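Sphingomyelinase C (Streptomyces griseocarneus, PDB 7CNE) belongs to the endonuclease/exonuclease/phosphatase family and folds as an alpha/beta protein of the DNase I-like clan, with two large mixed beta sheets. Local coordinates at residues Tyr15-Leu19 with Arg33-Ile37; Gly193-Ser199 with Glu244-Tyr248; His222-Asp227 with Ser288-Pro292. One frame throughout, in Å; residues are numbered along the deposited sequence.

Contact 1. Residues Tyr15-Leu19 with Arg33-Ile37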
loop_
_atom_site.group_PDB
_atom_site.type_symbol
_atom_site.label_atom_id
_atom_site.label_comp_id
_atom_site.label_asym_id
_atom_site.label_seq_id
_atom_site.Cartn_x
_atom_site.Cartn_y
_atom_site.Cartn_z
ATOM N N TYR A 15 -1.456 3.786 -2.631
ATOM C CA TYR A 15 -2.876 4.106 -2.480
ATOM C C TYR A 15 -3.634 2.925 -1.899
ATOM O O TYR A 15 -3.649 1.835 -2.485
ATOM C CB TYR A 15 -3.489 4.503 -3.823
ATOM C CG TYR A 15 -4.905 5.028 -3.719
ATOM C CD1 TYR A 15 -5.243 6.018 -2.796
ATOM C CD2 TYR A 15 -5.910 4.533 -4.551
ATOM C CE1 TYR A 15 -6.550 6.520 -2.721
ATOM C CE2 TYR A 15 -7.201 5.017 -4.483
ATOM C CZ TYR A 15 -7.524 6.004 -3.572
ATOM O OH TYR A 15 -8.827 6.470 -3.533
ATOM N N ASN A 16 -4.287 3.148 -0.764
ATOM C CA ASN A 16 -5.165 2.150 -0.163
ATOM C C ASN A 16 -6.544 2.306 -0.800
ATOM O O ASN A 16 -7.215 3.317 -0.584
ATOM C CB ASN A 16 -5.217 2.334 1.352
ATOM C CG ASN A 16 -6.069 1.277 2.053
ATOM O OD1 ASN A 16 -7.129 0.889 1.559
ATOM N ND2 ASN A 16 -5.612 0.822 3.225
ATOM N N THR A 17 -6.975 1.291 -1.556
ATOM C CA THR A 17 -8.160 1.383 -2.405
ATOM C C THR A 17 -9.472 1.062 -1.700
ATOM O O THR A 17 -10.528 1.321 -2.279
ATOM C CB THR A 17 -8.045 0.439 -3.602
ATOM O OG1 THR A 17 -8.039 -0.918 -3.132
ATOM C CG2 THR A 17 -6.779 0.726 -4.411
ATOM N N PHE A 18 -9.441 0.469 -0.506
ATOM C CA PHE A 18 -10.662 0.098 0.216
ATOM C C PHE A 18 -11.631 -0.687 -0.679
ATOM O O PHE A 18 -12.819 -0.368 -0.798
ATOM C CB PHE A 18 -11.337 1.340 0.806
ATOM C CG PHE A 18 -12.487 1.031 1.725
ATOM C CD1 PHE A 18 -12.326 0.149 2.782
ATOM C CD2 PHE A 18 -13.728 1.621 1.529
ATOM C CE1 PHE A 18 -13.382 -0.138 3.635
ATOM C CE2 PHE A 18 -14.791 1.342 2.384
ATOM C CZ PHE A 18 -14.618 0.458 3.431
ATOM N N LEU A 19 -11.108 -1.721 -1.336
ATOM C CA LEU A 19 -11.938 -2.572 -2.190
ATOM C C LEU A 19 -12.185 -3.905 -1.489
ATOM O O LEU A 19 -11.639 -4.953 -1.850
ATOM C CB LEU A 19 -11.283 -2.769 -3.552
ATOM C CG LEU A 19 -11.203 -1.519 -4.428
ATOM C CD1 LEU A 19 -10.374 -1.839 -5.670
ATOM C CD2 LEU A 19 -12.601 -1.014 -4.793
ATOM N N ARG A 33 -15.911 2.410 -7.793
ATOM C CA ARG A 33 -14.708 3.105 -7.346
ATOM C C ARG A 33 -13.462 2.556 -8.027
ATOM O O ARG A 33 -12.553 3.324 -8.364
ATOM C CB ARG A 33 -14.585 3.011 -5.821
ATOM C CG ARG A 33 -15.576 3.897 -5.100
ATOM C CD ARG A 33 -15.359 3.904 -3.595
ATOM N NE ARG A 33 -15.674 2.611 -2.997
ATOM C CZ ARG A 33 -14.770 1.787 -2.475
ATOM N NH1 ARG A 33 -13.483 2.116 -2.469
ATOM N NH2 ARG A 33 -15.155 0.630 -1.947
ATOM N N ALA A 34 -13.398 1.238 -8.241
ATOM C CA ALA A 34 -12.240 0.653 -8.918
ATOM C C ALA A 34 -12.064 1.235 -10.312
ATOM O O ALA A 34 -10.935 1.495 -10.753
ATOM C CB ALA A 34 -12.379 -0.865 -9.005
ATOM N N ARG A 35 -13.171 1.411 -11.037
ATOM C CA ARG A 35 -13.099 2.040 -12.352
ATOM C C ARG A 35 -12.654 3.492 -12.228
ATOM O O ARG A 35 -11.775 3.947 -12.967
ATOM C CB ARG A 35 -14.461 1.933 -13.051
ATOM C CG ARG A 35 -14.490 2.447 -14.497
ATOM C CD ARG A 35 -15.828 2.124 -15.184
ATOM N NE ARG A 35 -15.956 0.721 -15.593
ATOM C CZ ARG A 35 -15.661 0.246 -16.807
ATOM N NH1 ARG A 35 -15.203 1.056 -17.756
ATOM N NH2 ARG A 35 -15.825 -1.048 -17.076
ATOM N N GLU A 36 -13.211 4.217 -11.261
ATOM C CA GLU A 36 -12.865 5.625 -11.088
ATOM C C GLU A 36 -11.430 5.830 -10.598
ATOM O O GLU A 36 -10.799 6.842 -10.939
ATOM C CB GLU A 36 -13.866 6.265 -10.134
ATOM C CG GLU A 36 -15.227 6.423 -10.788
ATOM C CD GLU A 36 -15.125 7.148 -12.119
ATOM O OE1 GLU A 36 -15.266 6.503 -13.189
ATOM O OE2 GLU A 36 -14.866 8.362 -12.087
ATOM N N ILE A 37 -10.894 4.899 -9.805
ATOM C CA ILE A 37 -9.510 5.025 -9.347
ATOM C C ILE A 37 -8.545 4.978 -10.528
ATOM O O ILE A 37 -7.594 5.766 -10.600
ATOM C CB ILE A 37 -9.180 3.938 -8.303
ATOM C CG1 ILE A 37 -9.877 4.229 -6.980
ATOM C CG2 ILE A 37 -7.679 3.880 -8.045
ATOM C CD1 ILE A 37 -9.868 3.003 -6.010
#

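Contact 2. Residues Gly193-Ser199 with Glu244-Tyr248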
loop_
_atom_site.group_PDB
_atom_site.type_symbol
_atom_site.label_atom_id
_atom_site.label_comp_id
_atom_site.label_asym_id
_atom_site.label_seq_id
_atom_site.Cartn_x
_atom_site.Cartn_y
_atom_site.Cartn_z
ATOM N N GLY A 193 3.841 1.717 0.949
ATOM C CA GLY A 193 2.628 1.081 1.411
ATOM C C GLY A 193 1.878 1.900 2.435
ATOM O O GLY A 193 2.291 2.995 2.837
ATOM N N ASP A 194 0.727 1.348 2.808
ATOM C CA ASP A 194 -0.003 1.747 4.002
ATOM C C ASP A 194 0.713 1.089 5.175
ATOM O O ASP A 194 0.496 -0.092 5.461
ATOM C CB ASP A 194 -1.459 1.299 3.902
ATOM C CG ASP A 194 -2.281 1.695 5.105
ATOM O OD1 ASP A 194 -1.709 2.173 6.104
ATOM O OD2 ASP A 194 -3.519 1.542 5.031
ATOM N N LEU A 195 1.589 1.835 5.844
ATOM C CA LEU A 195 2.376 1.250 6.921
ATOM C C LEU A 195 1.698 1.359 8.278
ATOM O O LEU A 195 2.240 0.843 9.260
ATOM C CB LEU A 195 3.773 1.874 6.971
ATOM C CG LEU A 195 4.476 1.936 5.611
ATOM C CD1 LEU A 195 5.878 2.495 5.751
ATOM C CD2 LEU A 195 4.512 0.546 4.969
ATOM N N ASN A 196 0.526 1.996 8.351
ATOM C CA ASN A 196 -0.295 2.029 9.561
ATOM C C ASN A 196 0.464 2.606 10.751
ATOM O O ASN A 196 0.231 2.215 11.894
ATOM C CB ASN A 196 -0.855 0.638 9.887
ATOM C CG ASN A 196 -2.272 0.466 9.385
ATOM O OD1 ASN A 196 -3.109 1.322 9.621
ATOM N ND2 ASN A 196 -2.543 -0.630 8.670
ATOM N N VAL A 197 1.379 3.530 10.467
ATOM C CA VAL A 197 2.135 4.274 11.469
ATOM C C VAL A 197 1.877 5.760 11.242
ATOM O O VAL A 197 2.179 6.289 10.162
ATOM C CB VAL A 197 3.641 3.975 11.381
ATOM C CG1 VAL A 197 4.421 4.870 12.340
ATOM C CG2 VAL A 197 3.920 2.499 11.658
ATOM N N ASP A 198 1.358 6.437 12.263
ATOM C CA ASP A 198 1.070 7.869 12.161
ATOM C C ASP A 198 2.363 8.681 12.160
ATOM O O ASP A 198 3.151 8.609 13.110
ATOM C CB ASP A 198 0.167 8.299 13.312
ATOM C CG ASP A 198 -0.300 9.743 13.189
ATOM O OD1 ASP A 198 -0.320 10.291 12.064
ATOM O OD2 ASP A 198 -0.641 10.332 14.233
ATOM N N SER A 199 2.569 9.476 11.101
ATOM C CA SER A 199 3.771 10.297 11.000
ATOM C C SER A 199 3.865 11.304 12.132
ATOM O O SER A 199 4.966 11.759 12.452
ATOM C CB SER A 199 3.812 11.044 9.659
ATOM O OG SER A 199 2.841 12.076 9.630
ATOM N N GLU A 244 -5.023 10.668 11.203
ATOM C CA GLU A 244 -3.627 10.248 11.195
ATOM C C GLU A 244 -3.103 10.182 9.764
ATOM O O GLU A 244 -3.798 10.498 8.794
ATOM C CB GLU A 244 -3.404 8.920 11.941
ATOM C CG GLU A 244 -4.321 8.699 13.135
ATOM C CD GLU A 244 -3.999 7.444 13.940
ATOM O OE1 GLU A 244 -3.506 6.452 13.374
ATOM O OE2 GLU A 244 -4.233 7.476 15.167
ATOM N N ASP A 245 -1.842 9.783 9.649
ATOM C CA ASP A 245 -1.052 10.016 8.443
ATOM C C ASP A 245 -0.167 8.790 8.255
ATOM O O ASP A 245 0.910 8.708 8.859
ATOM C CB ASP A 245 -0.230 11.291 8.601
ATOM C CG ASP A 245 0.425 11.723 7.329
ATOM O OD1 ASP A 245 -0.168 11.495 6.248
ATOM O OD2 ASP A 245 1.543 12.283 7.411
ATOM N N LEU A 246 -0.608 7.858 7.395
ATOM C CA LEU A 246 -0.191 6.463 7.481
ATOM C C LEU A 246 0.573 5.910 6.283
ATOM O O LEU A 246 1.059 4.773 6.371
ATOM C CB LEU A 246 -1.424 5.565 7.706
ATOM C CG LEU A 246 -2.338 5.936 8.879
ATOM C CD1 LEU A 246 -3.552 4.995 8.960
ATOM C CD2 LEU A 246 -1.516 5.885 10.141
ATOM N N ASP A 247 0.694 6.650 5.180
ATOM C CA ASP A 247 1.095 6.090 3.890
ATOM C C ASP A 247 2.410 6.715 3.427
ATOM O O ASP A 247 2.572 7.936 3.487
ATOM C CB ASP A 247 -0.026 6.316 2.864
ATOM C CG ASP A 247 -1.361 5.691 3.307
ATOM O OD1 ASP A 247 -1.480 4.445 3.258
ATOM O OD2 ASP A 247 -2.291 6.434 3.713
ATOM N N TYR A 248 3.349 5.878 2.964
ATOM C CA TYR A 248 4.735 6.291 2.767
ATOM C C TYR A 248 5.354 5.617 1.550
ATOM O O TYR A 248 4.963 4.513 1.165
ATOM C CB TYR A 248 5.614 5.927 3.973
ATOM C CG TYR A 248 5.157 6.465 5.313
ATOM C CD1 TYR A 248 4.267 5.744 6.110
ATOM C CD2 TYR A 248 5.656 7.674 5.803
ATOM C CE1 TYR A 248 3.869 6.220 7.354
ATOM C CE2 TYR A 248 5.266 8.160 7.051
ATOM C CZ TYR A 248 4.369 7.420 7.820
ATOM O OH TYR A 248 3.952 7.890 9.051
HETATM O O HOH W 1 -1.488 8.751 16.439
#

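Contact 3. Residues His222-Asp227 with Ser288-Pro292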
loop_
_atom_site.group_PDB
_atom_site.type_symbol
_atom_site.label_atom_id
_atom_site.label_comp_id
_atom_site.label_asym_id
_atom_site.label_seq_id
_atom_site.Cartn_x
_atom_site.Cartn_y
_atom_site.Cartn_z
ATOM N N HIS A 222 -1.351 17.527 2.007
ATOM C CA HIS A 222 -2.293 17.475 3.113
ATOM C C HIS A 222 -1.640 16.798 4.319
ATOM O O HIS A 222 -0.839 15.866 4.150
ATOM C CB HIS A 222 -3.558 16.732 2.685
ATOM C CG HIS A 222 -4.693 16.867 3.647
ATOM N ND1 HIS A 222 -5.366 18.057 3.842
ATOM C CD2 HIS A 222 -5.286 15.962 4.463
ATOM C CE1 HIS A 222 -6.322 17.877 4.739
ATOM N NE2 HIS A 222 -6.293 16.617 5.132
ATOM N N PRO A 223 -1.918 17.266 5.544
ATOM C CA PRO A 223 -1.243 16.688 6.717
ATOM C C PRO A 223 -1.622 15.245 7.023
ATOM O O PRO A 223 -0.840 14.571 7.699
ATOM C CB PRO A 223 -1.670 17.619 7.865
ATOM C CG PRO A 223 -2.895 18.317 7.357
ATOM C CD PRO A 223 -2.667 18.482 5.892
ATOM N N TYR A 224 -2.779 14.746 6.576
ATOM C CA TYR A 224 -3.282 13.449 7.034
ATOM C C TYR A 224 -3.719 12.598 5.850
ATOM O O TYR A 224 -4.752 12.878 5.235
ATOM C CB TYR A 224 -4.458 13.621 7.997
ATOM C CG TYR A 224 -4.195 14.571 9.142
ATOM C CD1 TYR A 224 -3.376 14.204 10.207
ATOM C CD2 TYR A 224 -4.779 15.833 9.163
ATOM C CE1 TYR A 224 -3.138 15.077 11.261
ATOM C CE2 TYR A 224 -4.549 16.709 10.206
ATOM C CZ TYR A 224 -3.730 16.324 11.252
ATOM O OH TYR A 224 -3.508 17.205 12.284
ATOM N N SER A 225 -2.979 11.521 5.567
ATOM C CA SER A 225 -3.423 10.618 4.512
ATOM C C SER A 225 -4.594 9.740 4.945
ATOM O O SER A 225 -5.202 9.088 4.089
ATOM C CB SER A 225 -2.254 9.748 4.027
ATOM O OG SER A 225 -1.970 8.719 4.951
ATOM N N PHE A 226 -4.930 9.692 6.249
ATOM C CA PHE A 226 -6.157 9.035 6.721
ATOM C C PHE A 226 -6.944 10.050 7.556
ATOM O O PHE A 226 -6.889 10.047 8.792
ATOM C CB PHE A 226 -5.866 7.762 7.505
ATOM C CG PHE A 226 -7.097 6.950 7.782
ATOM C CD1 PHE A 226 -7.781 6.340 6.741
ATOM C CD2 PHE A 226 -7.588 6.821 9.073
ATOM C CE1 PHE A 226 -8.928 5.601 6.978
ATOM C CE2 PHE A 226 -8.736 6.083 9.317
ATOM C CZ PHE A 226 -9.402 5.476 8.269
ATOM N N ASP A 227 -7.696 10.911 6.866
ATOM C CA ASP A 227 -8.332 12.077 7.482
ATOM C C ASP A 227 -9.770 11.718 7.843
ATOM O O ASP A 227 -10.680 11.825 7.016
ATOM C CB ASP A 227 -8.273 13.282 6.546
ATOM C CG ASP A 227 -8.559 14.597 7.268
ATOM O OD1 ASP A 227 -9.386 14.593 8.202
ATOM O OD2 ASP A 227 -7.951 15.628 6.901
ATOM N N SER A 288 -11.719 6.372 -1.662
ATOM C CA SER A 288 -11.356 5.472 -0.576
ATOM C C SER A 288 -11.239 6.313 0.684
ATOM O O SER A 288 -11.403 7.538 0.652
ATOM C CB SER A 288 -10.066 4.699 -0.881
ATOM O OG SER A 288 -8.915 5.475 -0.641
ATOM N N GLY A 289 -10.971 5.642 1.804
ATOM C CA GLY A 289 -10.793 6.349 3.053
ATOM C C GLY A 289 -9.435 6.985 3.230
ATOM O O GLY A 289 -9.261 7.804 4.137
ATOM N N HIS A 290 -8.475 6.631 2.378
ATOM C CA HIS A 290 -7.142 7.215 2.391
ATOM C C HIS A 290 -7.006 8.243 1.268
ATOM O O HIS A 290 -7.753 8.235 0.286
ATOM C CB HIS A 290 -6.070 6.132 2.223
ATOM C CG HIS A 290 -5.902 5.246 3.425
ATOM N ND1 HIS A 290 -4.753 5.235 4.186
ATOM C CD2 HIS A 290 -6.730 4.331 3.985
ATOM C CE1 HIS A 290 -4.882 4.357 5.166
ATOM N NE2 HIS A 290 -6.075 3.799 5.070
ATOM N N TYR A 291 -6.059 9.109 1.426
ATOM C CA TYR A 291 -5.609 9.886 0.291
ATOM C C TYR A 291 -4.393 9.228 -0.348
ATOM O O TYR A 291 -3.564 8.633 0.347
ATOM C CB TYR A 291 -5.246 11.313 0.716
ATOM C CG TYR A 291 -6.438 12.108 1.207
ATOM C CD1 TYR A 291 -7.624 12.156 0.469
ATOM C CD2 TYR A 291 -6.380 12.812 2.408
ATOM C CE1 TYR A 291 -8.724 12.899 0.925
ATOM C CE2 TYR A 291 -7.467 13.545 2.870
ATOM C CZ TYR A 291 -8.630 13.584 2.127
ATOM O OH TYR A 291 -9.699 14.319 2.596
ATOM N N PRO A 292 -4.271 9.317 -1.671
ATOM C CA PRO A 292 -3.055 8.836 -2.331
ATOM C C PRO A 292 -1.833 9.628 -1.881
ATOM O O PRO A 292 -1.905 10.822 -1.574
ATOM C CB PRO A 292 -3.347 9.065 -3.820
ATOM C CG PRO A 292 -4.312 10.236 -3.823
ATOM C CD PRO A 292 -5.197 9.961 -2.620
HETATM O O HOH W 2 -8.090 10.246 4.021
#

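Contact 1. Residues Tyr15-Leu19 with Arg33-Ile37
This is a fully buried helix-on-sheet contact: R33, A34 and I37 of helix 30-39 meet Y15, T17, F18 and L19 on strand 12-19. The two short axes approach to 9.8 Å and run nearly antiparallel, at 158°. The polar part is made by R33. Its chain bends at chi3 (-68°), which turns the guanidinium edge toward the backbone carbonyls of the strand. NH1 and NH2 of R33 both donate to F18 O. The bond from R33 NH2 to F18 O is the shorter and straighter, 2.8 Å with 153° at the hydrogen. R33 NH1 lies 3.1 Å from F18 O, well above its carbonyl plane, and also makes a weak bond to T17 O. F18 O is thus gripped twice, with the oxygen in the guanidinium plane. Further bonds to W28 O and L287 O limit the rotation of the arginine group.

The helix follows strand 12-19 and leads to strand 48-54, its parallel neighbour in the sheet. The contact therefore belongs to a beta-alpha-beta crossover unit.

The rest is apolar. I37 CD1 comes to the edge of the Y15 ring, 3.7 Å from CE2, while T17 CB lies 4.0 Å from the same I37 CD1. The hydroxyl of T17 is used elsewhere, by Q52 O. L19 CD1 rests 4.0 Å from A34 CB, and the side chains of L19 and R33 run alongside each other in opposite senses. An Asx turn shapes the backbone here: N16 OD1 accepts from F18 N at 3.1 Å.

Contact 2. Residues Gly193-Ser199 with Glu244-Tyr248
G193 and Y248 form an antiparallel hydrogen-bonded pair, with G193 N to Y248 O at 3.0 Å and Y248 N to G193 O at 3.1 Å. D194 and D247 follow as a non-hydrogen-bonded pair. The chain turns a corner at G193. Beyond the ladder the two loops stay together: L195 N donates to L246 O at 3.0 Å, and S199 N to D245 O.

D194 and D247 share a face, OD1 to OD1 3.6 Å. N16 bonds D194 OD2, S225 and H290 bond D247 OD2, and N196 hydrogen-bonds a bound succinic acid that may mark a pocket. The Y248 ring reaches along the 193-199 loop and meets V197 O at its edge, in plane. Its hydroxyl donates to that oxygen at 2.6 Å, from above the carbonyl plane. L195 CD1 packs 3.6 Å from Y248 CD1. S199 OG, set between its backbone N and carbonyl carbon (chi1 71°), donates to the anti lone pair of D245 OD2 at 2.6 Å. R219 makes a salt bridge with the same D245 OD2. The carboxylates of D198 and E244 lie stacked, planes 3° apart; a water donates to D198 OD2 and, weakly, to E244 OE2. L246 CD2 fills in 3.6 Å from V197 C.

Strand 247-251 is one of the two outermost strands of the six-stranded sheet, beside strand 188-192. Helices 203-211 and 162-180 pack on the loop: M207 and F171 both touch L195 and V197.

Contact 3. Residues His222-Asp227 with Ser288-Pro292
S225 O and Y291 N join the two loops in a 2.8 Å hydrogen bond, the one direct bond between them. H290 CA adds a CA-H...O contact to the same oxygen, 3.2 Å from S225 O. A water donates to S225 O and G289 O and accepts from D227 N, so it bridges both loops. S225 OG turns elsewhere, to D247 OD2.

The tight packing is aromatic. Y291 CG sits beside its backbone N (chi1 -65°), which carries the ring toward the 222-227 loop, among H222, Y224 O and D227. The edge of Y291 points toward the face of H222 in an offset edge-to-face pair, planes 87° apart and centroids 5.4 Å apart. Y224 O sits at the Y291 ring edge, 3.3 Å from CD2, and D227 CB lies 3.8 Å from Y291 CE2. H222 is held by D227: its NE2 donates in the ring plane to the anti lone pair of D227 OD2, at 2.6 Å and 176°. R243 forms a salt bridge with that same oxygen. F226 CD1 lies over one face of the H290 ring, 3.5 Å from NE2, but the two rings meet obliquely, neither stacked nor edge-to-face. H290 ND1 is bonded to D247, and its NE2 to a bound succinic acid.

The other side is looser. P223 is exposed and does not meet the 288-292 segment, and the Y224 ring leads away from it.

V265 of strand 261-265 touches H222, S225 and Y291. The 222-227 loop links strand 218-221, at one edge of the seven-stranded sheet, to helix 232-237, while P292 packs on L13 and Y15 of strand 12-19 just ahead of strand 293-297.

Contact 1 is core throughout, whereas contacts 2 and 3 each have partly exposed residues at the margin. Contact 1 joins the seven-stranded sheet to a helix, with arginine-to-carbonyl bonds and apolar packing that includes an aromatic ring edge. Contact 2 continues the pairing of strands 188-192 and 247-251 past the end of the six-stranded sheet into loop. Contact 3 joins two loops of the seven-stranded side, mostly by aromatic packing. Contacts 2 and 3 are close, with centres about 9 Å apart. Contact 1 meets them chiefly through N16, which bonds D194 and S288, with Y15 also touching contact 3. A bound succinic acid, probably from the crystallisation liquor, lies where contacts 2 and 3 converge.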